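Local structure of type III restriction-modification enzyme EcoP15I Res subunit (Escherichia coli, 4ZCF) at residues C[39-44]-C[203-208]. The protein is the ATP-dependent Res subunit of a type III restriction enzyme, needed with Mod to cleave DNA 25-27 base pairs downstream of one of two inversely oriented 5'-CAGCAG-3' sites. Numbering follows the deposited sequence.
Sequences RLLANP and GLLDNQ
L41, on helix 36-41, faces L205 in the loop 203-208 with their CA atoms 7.0 Å apart, and no backbone hydrogen bond joins the two segments. Three successive residues of positive phi, L205, D206 and N207, bend the loop into a tight turn, closed by Q208 N bonding to L204 O at 3.0 Å, with a weak second bond to L205 O. The contact between the segments is small and apolar. L41 leaves its backbone toward the loop, CG lying anti to the carbonyl carbon and beside the backbone N (chi1 -44°), and its CD1 makes the contact. L41 CD1 meets L205 CD2 at 4.0 Å and comes within 4.2 Å of D206 N. The two leucines run past each other in opposite directions, methyl against methyl, and L205 is buried while L41 stays partly exposed. D206 is exposed, its carboxylate leading away from the helix. E172, at the end of helix 165-172, serves both segments: it packs on L41, and its OE2 accepts a hydrogen bond from L205 N. L204 packs on H168 and V171 of the same helix, while L41 O bonds to K109 NZ. This is plain packing, away from the AMP cleft, that joins helix 36-41 to the loop between helices 188-191 and 212-217, beside helix 165-172 and strand 109-113 of the parallel sheet.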
loop_
_atom_site.group_PDB
_atom_site.type_symbol
_atom_site.label_atom_id
_atom_site.label_comp_id
_atom_site.label_asym_id
_atom_site.label_seq_id
_atom_site.Cartn_x
_atom_site.Cartn_y
_atom_site.Cartn_z
ATOM N N ARG C 39 -11.432 16.648 19.557
ATOM C CA ARG C 39 -10.636 17.884 19.626
ATOM C C ARG C 39 -9.297 17.743 18.878
ATOM O O ARG C 39 -8.784 18.726 18.324
ATOM C CB ARG C 39 -10.410 18.285 21.099
ATOM C CG ARG C 39 -9.878 19.706 21.311
ATOM C CD ARG C 39 -10.347 20.312 22.625
ATOM N NE ARG C 39 -9.758 19.664 23.801
ATOM C CZ ARG C 39 -10.428 19.368 24.910
ATOM N NH1 ARG C 39 -11.721 19.654 25.010
ATOM N NH2 ARG C 39 -9.813 18.779 25.929
ATOM N N LEU C 40 -8.754 16.520 18.870
ATOM C CA LEU C 40 -7.486 16.172 18.242
ATOM C C LEU C 40 -7.614 15.978 16.716
ATOM O O LEU C 40 -6.642 16.185 15.991
ATOM C CB LEU C 40 -6.916 14.908 18.912
ATOM C CG LEU C 40 -5.803 15.130 19.935
ATOM C CD1 LEU C 40 -5.929 14.187 21.092
ATOM C CD2 LEU C 40 -4.455 14.952 19.313
ATOM N N LEU C 41 -8.816 15.610 16.239
ATOM C CA LEU C 41 -9.079 15.347 14.821
ATOM C C LEU C 41 -9.861 16.467 14.126
ATOM O O LEU C 41 -9.709 16.657 12.916
ATOM C CB LEU C 41 -9.825 13.998 14.636
ATOM C CG LEU C 41 -9.356 12.767 15.432
ATOM C CD1 LEU C 41 -10.506 12.070 16.024
ATOM C CD2 LEU C 41 -8.655 11.811 14.573
ATOM N N ALA C 42 -10.757 17.150 14.851
ATOM C CA ALA C 42 -11.578 18.198 14.238
ATOM C C ALA C 42 -10.999 19.593 14.415
ATOM O O ALA C 42 -10.145 19.812 15.270
ATOM C CB ALA C 42 -13.021 18.132 14.747
ATOM N N ASN C 43 -11.467 20.530 13.588
ATOM C CA ASN C 43 -11.059 21.928 13.628
ATOM C C ASN C 43 -11.760 22.668 14.764
ATOM O O ASN C 43 -12.919 22.356 15.049
ATOM C CB ASN C 43 -11.511 22.623 12.342
ATOM C CG ASN C 43 -10.507 22.817 11.255
ATOM O OD1 ASN C 43 -9.297 22.564 11.376
ATOM N ND2 ASN C 43 -11.015 23.303 10.156
ATOM N N PRO C 44 -11.154 23.759 15.309
ATOM C CA PRO C 44 -11.892 24.600 16.270
ATOM C C PRO C 44 -13.033 25.321 15.532
ATOM O O PRO C 44 -12.895 25.646 14.344
ATOM C CB PRO C 44 -10.837 25.620 16.734
ATOM C CG PRO C 44 -9.515 25.070 16.279
ATOM C CD PRO C 44 -9.815 24.324 15.033
ATOM N N GLY C 203 -15.251 2.717 10.408
ATOM C CA GLY C 203 -15.655 3.953 11.059
ATOM C C GLY C 203 -14.481 4.897 11.199
ATOM O O GLY C 203 -13.361 4.463 11.498
ATOM N N LEU C 204 -14.721 6.189 10.923
ATOM C CA LEU C 204 -13.735 7.261 11.041
ATOM C C LEU C 204 -14.223 8.229 12.122
ATOM O O LEU C 204 -15.405 8.225 12.466
ATOM C CB LEU C 204 -13.531 8.042 9.715
ATOM C CG LEU C 204 -13.231 7.308 8.385
ATOM C CD1 LEU C 204 -13.190 8.298 7.232
ATOM C CD2 LEU C 204 -11.897 6.580 8.415
ATOM N N LEU C 205 -13.318 9.091 12.613
ATOM C CA LEU C 205 -13.568 10.104 13.631
ATOM C C LEU C 205 -14.136 9.509 14.913
ATOM O O LEU C 205 -15.351 9.551 15.148
ATOM C CB LEU C 205 -14.414 11.279 13.096
ATOM C CG LEU C 205 -13.745 12.635 13.204
ATOM C CD1 LEU C 205 -14.175 13.526 12.104
ATOM C CD2 LEU C 205 -14.002 13.283 14.535
ATOM N N ASP C 206 -13.235 8.932 15.730
ATOM C CA ASP C 206 -13.562 8.275 17.001
ATOM C C ASP C 206 -14.658 7.205 16.761
ATOM O O ASP C 206 -15.650 7.112 17.500
ATOM C CB ASP C 206 -13.924 9.321 18.094
ATOM C CG ASP C 206 -14.169 8.767 19.486
ATOM O OD1 ASP C 206 -13.608 7.687 19.807
ATOM O OD2 ASP C 206 -14.937 9.399 20.250
ATOM N N ASN C 207 -14.459 6.430 15.658
ATOM C CA ASN C 207 -15.309 5.348 15.153
ATOM C C ASN C 207 -16.803 5.714 15.079
ATOM O O ASN C 207 -17.656 4.941 15.521
ATOM C CB ASN C 207 -15.069 4.078 15.969
ATOM C CG ASN C 207 -15.663 2.834 15.359
ATOM O OD1 ASN C 207 -15.692 2.654 14.140
ATOM N ND2 ASN C 207 -16.177 1.966 16.199
ATOM N N GLN C 208 -17.123 6.892 14.528
ATOM C CA GLN C 208 -18.509 7.361 14.471
ATOM C C GLN C 208 -19.152 7.341 13.092
ATOM O O GLN C 208 -20.346 7.050 12.992
ATOM C CB GLN C 208 -18.616 8.789 15.029
ATOM C CG GLN C 208 -18.376 8.968 16.526
ATOM C CD GLN C 208 -18.477 10.442 16.872
ATOM O OE1 GLN C 208 -17.748 11.291 16.342
ATOM N NE2 GLN C 208 -19.419 10.795 17.738
#